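Local structure of exopolyphosphatase-related protein (Archaeoglobus fulgidus, 3LLV) at residues I10-E15 against S72-T77; D96-V101 against A117-L122. The protein is of uncertain function: the full-length protein may bind nucleic acid, and this part is its NAD(P)-binding, Rossmann-type TrkA-N domain. All blocks are in the same frame, centred on the assembly; numbering follows the deposited sequence.

Overall arrangement
Both contacts pair neighbouring strands in the parallel sheet of the Rossmann fold, and strands 73-76 and 99-103, themselves adjacent, join them through backbone hydrogen bonds Val74 N to Tyr98 O and Ile76 N to Ile100 O. Contact 1 lies at the centre of the domain, where branched aliphatic side chains are buried and a threonine hydroxyl reinforces the pairing at the turn after the first strand. Contact 2, its centre about 10 Å from that of contact 1, binds the last strand, outermost within this chain. One side packs against helices 81-94 and 109-114, while the other carries exposed apolar side chains and a tyrosine-asparagine stack.

Contact 1 of 2, residues I10-E15 against S72-T77; sequences IVIGSE and SAVLIT
Ile10, Val11 and Ile12 run parallel to Val74, Leu75 and Ile76 as adjacent strands, 15° apart in direction, with the Leu75 N to Ile10 O bond (2.7 Å) and the Ile12 N to Leu75 O bond (2.8 Å) both nearly straight. On the face of Ile10, Ile12, Val74 and Ile76, Ile12 brings its CD1 methyl to 3.6 Å from Val74 CG1. On the face of Leu75, Val11 divides its methyls: CG2 meets Leu75 CD1 at 4.1 Å, and CG1 meets Thr77 CG2 at 4.0 Å. Thr77 closes the pairing with two donors to one carbonyl, its N and its OG1 each 2.9 Å from Ile12 O. Chi1 of 73° sets the hydroxyl between its own N and carbonyl carbon, and it reaches Ile12 O from 34° off the carbonyl plane. The same OG1 accepts from a water that is weakly bonded to Glu15 N. A valine in place of Thr77 would probably leave Ile12 O with the backbone donor alone and the water without its acceptor. Gly13 suits this spot, since a CB would run into Thr77 OG1 and the preceding carbonyl. The turn it begins leads into helix 16-27, as in the dinucleotide-binding loop of Rossmann folds, while Asp36 takes the N-H of Ser14. Strand 32-36 flanks the first strand, helix 81-94 packs on Ile12, Val74 and Ile76, and helix 16-27 on Val11, Leu75 and Thr77.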
# COMPACT_ATOMS: atom_id res chain seq x y z
N ILE A 10 0.07 6.82 2.50
CA ILE A 10 -0.03 6.68 1.06
C ILE A 10 -0.36 5.24 0.73
O ILE A 10 0.35 4.32 1.12
CB ILE A 10 1.26 7.11 0.35
CG1 ILE A 10 1.47 8.61 0.57
CG2 ILE A 10 1.18 6.80 -1.16
CD1 ILE A 10 2.77 9.10 0.03
N VAL A 11 -1.48 5.06 0.03
CA VAL A 11 -1.95 3.71 -0.31
C VAL A 11 -1.77 3.45 -1.79
O VAL A 11 -2.45 4.04 -2.63
CB VAL A 11 -3.42 3.49 0.10
CG1 VAL A 11 -3.92 2.07 -0.30
CG2 VAL A 11 -3.59 3.69 1.58
N ILE A 12 -0.85 2.53 -2.10
CA ILE A 12 -0.54 2.18 -3.46
C ILE A 12 -1.32 0.91 -3.76
O ILE A 12 -1.24 -0.07 -3.01
CB ILE A 12 0.98 1.98 -3.66
CG1 ILE A 12 1.71 3.31 -3.39
CG2 ILE A 12 1.27 1.40 -5.04
CD1 ILE A 12 3.22 3.15 -3.28
N GLY A 13 -2.06 0.95 -4.86
CA GLY A 13 -2.92 -0.16 -5.26
C GLY A 13 -4.33 0.20 -4.81
O GLY A 13 -4.60 0.33 -3.61
N SER A 14 -5.21 0.39 -5.77
CA SER A 14 -6.58 0.74 -5.45
C SER A 14 -7.52 -0.40 -5.79
O SER A 14 -8.64 -0.19 -6.29
CB SER A 14 -6.96 2.07 -6.10
OG SER A 14 -6.27 3.13 -5.45
N GLU A 15 -7.06 -1.62 -5.49
CA GLU A 15 -7.89 -2.82 -5.58
C GLU A 15 -8.62 -2.96 -4.24
O GLU A 15 -8.67 -2.00 -3.47
CB GLU A 15 -7.07 -4.05 -5.95
N SER A 72 3.61 8.69 7.66
CA SER A 72 3.75 7.63 8.66
C SER A 72 4.07 6.29 8.03
O SER A 72 4.96 5.56 8.50
CB SER A 72 2.50 7.51 9.54
OG SER A 72 2.26 8.73 10.21
N ALA A 73 3.34 5.96 6.97
CA ALA A 73 3.62 4.74 6.23
C ALA A 73 3.11 4.80 4.80
O ALA A 73 2.10 5.46 4.50
CB ALA A 73 3.06 3.48 6.97
N VAL A 74 3.85 4.11 3.92
CA VAL A 74 3.41 3.84 2.58
C VAL A 74 2.93 2.39 2.59
O VAL A 74 3.65 1.50 3.02
CB VAL A 74 4.57 4.02 1.58
CG1 VAL A 74 4.16 3.53 0.17
CG2 VAL A 74 5.02 5.48 1.55
N LEU A 75 1.71 2.18 2.10
CA LEU A 75 1.09 0.85 2.13
C LEU A 75 1.04 0.32 0.69
O LEU A 75 0.40 0.91 -0.18
CB LEU A 75 -0.31 0.91 2.75
CG LEU A 75 -0.44 1.65 4.08
CD1 LEU A 75 -1.86 1.47 4.56
CD2 LEU A 75 0.56 1.14 5.13
N ILE A 76 1.78 -0.75 0.44
CA ILE A 76 1.84 -1.31 -0.92
C ILE A 76 0.89 -2.51 -0.88
O ILE A 76 1.21 -3.55 -0.28
CB ILE A 76 3.30 -1.71 -1.29
CG1 ILE A 76 4.20 -0.46 -1.31
CG2 ILE A 76 3.32 -2.40 -2.69
CD1 ILE A 76 5.69 -0.75 -1.38
N THR A 77 -0.29 -2.34 -1.51
CA THR A 77 -1.42 -3.26 -1.26
C THR A 77 -1.87 -4.09 -2.45
O THR A 77 -2.82 -4.87 -2.33
CB THR A 77 -2.67 -2.49 -0.73
OG1 THR A 77 -3.24 -1.75 -1.82
CG2 THR A 77 -2.31 -1.55 0.35
O HOH W 1 -5.30 -3.02 -3.43

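Contact 2 of 2, residues D96-V101 against A117-L122; sequences DVYAIV and ANLVVL
Val101 pairs with the last strand through its backbone, while its side chain touches Ala117 just before that strand. Val101 N donates to Leu119 O at 3.0 Å and Val101 O accepts from Val121 N at 2.8 Å, the regular alternation of a parallel pair whose strands diverge by 21°. Toward the start of the pairing the ladder weakens: Ala99 O takes two weak bonds, from Asn118 N and Leu119 N, where the chain turns into the strand. The compact part lies on the face of Val101 and Val120. There Val101 CG2, beside its own backbone N, presses on Ala117 CB at 3.7 Å, and Val101 and Ala117 are both buried. The other face is more open to solvent, though its side chains still touch. Ile100 turns its CG2 branch along the last strand, meeting Val121 CG2 at 3.7 Å and, more distantly, Leu119 CB; Leu119 and Val121 are both exposed. Farther out, Tyr98 has CG anti to the backbone N (chi1 -165°), which swings the ring across to Asn118. The CB of Asn118 lies over one ring face, 3.6 Å from the Tyr98 centroid, in a CH-pi contact, and the amide plane stacks on the ring at 28°. Leu119 CD1 comes instead to the ring edge, 3.2 Å from Tyr98 OH, so the tyrosine spans Asn118, just before the strand, and Leu119, its first residue. Strands 99-103 and 119-122 belong to one beta-alpha-beta unit, with helix 109-114 as the connection, its Phe112 packing on Val101 and Val120. Helix 81-94 supports Ala99 and Ala117 through Leu91 and Leu88, and on the inner side Ile100 hydrogen-bonds to Val74 and Ile76 of strand 73-76.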
# COMPACT_ATOMS: atom_id res chain seq x y z
N ASP A 96 13.56 6.44 2.60
CA ASP A 96 13.46 5.39 3.62
C ASP A 96 12.09 5.33 4.31
O ASP A 96 11.93 4.62 5.32
CB ASP A 96 14.61 5.50 4.63
CG ASP A 96 14.45 6.67 5.60
OD1 ASP A 96 13.50 7.47 5.43
OD2 ASP A 96 15.31 6.80 6.51
N VAL A 97 11.10 6.07 3.78
CA VAL A 97 9.80 6.15 4.43
C VAL A 97 9.26 4.75 4.79
O VAL A 97 9.36 3.81 3.99
CB VAL A 97 8.78 6.96 3.58
CG1 VAL A 97 8.59 6.32 2.17
CG2 VAL A 97 7.45 7.08 4.35
N TYR A 98 8.73 4.60 5.99
CA TYR A 98 8.26 3.30 6.44
C TYR A 98 7.25 2.69 5.45
O TYR A 98 6.32 3.38 5.00
CB TYR A 98 7.60 3.51 7.79
CG TYR A 98 7.37 2.26 8.58
CD1 TYR A 98 8.31 1.82 9.50
CD2 TYR A 98 6.18 1.53 8.44
CE1 TYR A 98 8.10 0.68 10.25
CE2 TYR A 98 5.95 0.38 9.23
CZ TYR A 98 6.93 -0.02 10.11
OH TYR A 98 6.72 -1.16 10.89
N ALA A 99 7.47 1.42 5.07
CA ALA A 99 6.62 0.75 4.08
C ALA A 99 6.14 -0.59 4.58
O ALA A 99 6.91 -1.36 5.18
CB ALA A 99 7.35 0.58 2.75
N ILE A 100 4.84 -0.85 4.37
CA ILE A 100 4.28 -2.16 4.72
C ILE A 100 3.79 -2.72 3.41
O ILE A 100 3.07 -2.06 2.67
CB ILE A 100 3.10 -2.03 5.68
CG1 ILE A 100 3.51 -1.28 6.96
CG2 ILE A 100 2.52 -3.44 5.98
CD1 ILE A 100 2.35 -1.04 7.92
N VAL A 101 4.22 -3.95 3.10
CA VAL A 101 4.01 -4.47 1.76
C VAL A 101 3.28 -5.79 1.80
O VAL A 101 3.65 -6.67 2.57
CB VAL A 101 5.37 -4.66 1.06
CG1 VAL A 101 5.16 -4.96 -0.42
CG2 VAL A 101 6.23 -3.41 1.26
N ALA A 117 11.37 -3.58 2.78
CA ALA A 117 10.04 -3.57 3.43
C ALA A 117 10.25 -3.59 4.93
O ALA A 117 10.92 -4.52 5.43
CB ALA A 117 9.20 -4.78 2.99
N ASN A 118 9.69 -2.60 5.65
CA ASN A 118 9.72 -2.62 7.12
C ASN A 118 8.90 -3.76 7.69
O ASN A 118 9.30 -4.43 8.65
CB ASN A 118 9.26 -1.31 7.73
CG ASN A 118 10.14 -0.14 7.34
OD1 ASN A 118 10.97 0.37 8.14
ND2 ASN A 118 9.98 0.30 6.13
N LEU A 119 7.73 -3.97 7.09
CA LEU A 119 6.85 -5.07 7.46
C LEU A 119 6.28 -5.68 6.18
O LEU A 119 6.00 -4.96 5.23
CB LEU A 119 5.69 -4.62 8.33
CG LEU A 119 6.05 -4.16 9.74
CD1 LEU A 119 4.79 -3.65 10.47
CD2 LEU A 119 6.73 -5.28 10.57
N VAL A 120 6.16 -7.00 6.20
CA VAL A 120 5.49 -7.75 5.16
C VAL A 120 4.15 -8.29 5.69
O VAL A 120 4.09 -8.90 6.76
CB VAL A 120 6.40 -8.87 4.64
CG1 VAL A 120 5.59 -9.90 3.81
CG2 VAL A 120 7.53 -8.25 3.82
N VAL A 121 3.07 -8.05 4.94
CA VAL A 121 1.79 -8.69 5.23
C VAL A 121 1.68 -9.84 4.24
O VAL A 121 1.44 -9.62 3.06
CB VAL A 121 0.64 -7.69 5.06
CG1 VAL A 121 -0.74 -8.41 5.05
CG2 VAL A 121 0.68 -6.64 6.18
N LEU A 122 1.88 -11.04 4.72
CA LEU A 122 1.68 -12.20 3.88
C LEU A 122 0.21 -12.52 3.81
O LEU A 122 -0.39 -12.65 4.79
CB LEU A 122 2.39 -13.42 4.47
CG LEU A 122 3.88 -13.54 4.25
CD1 LEU A 122 4.42 -14.77 5.00
CD2 LEU A 122 4.18 -13.68 2.82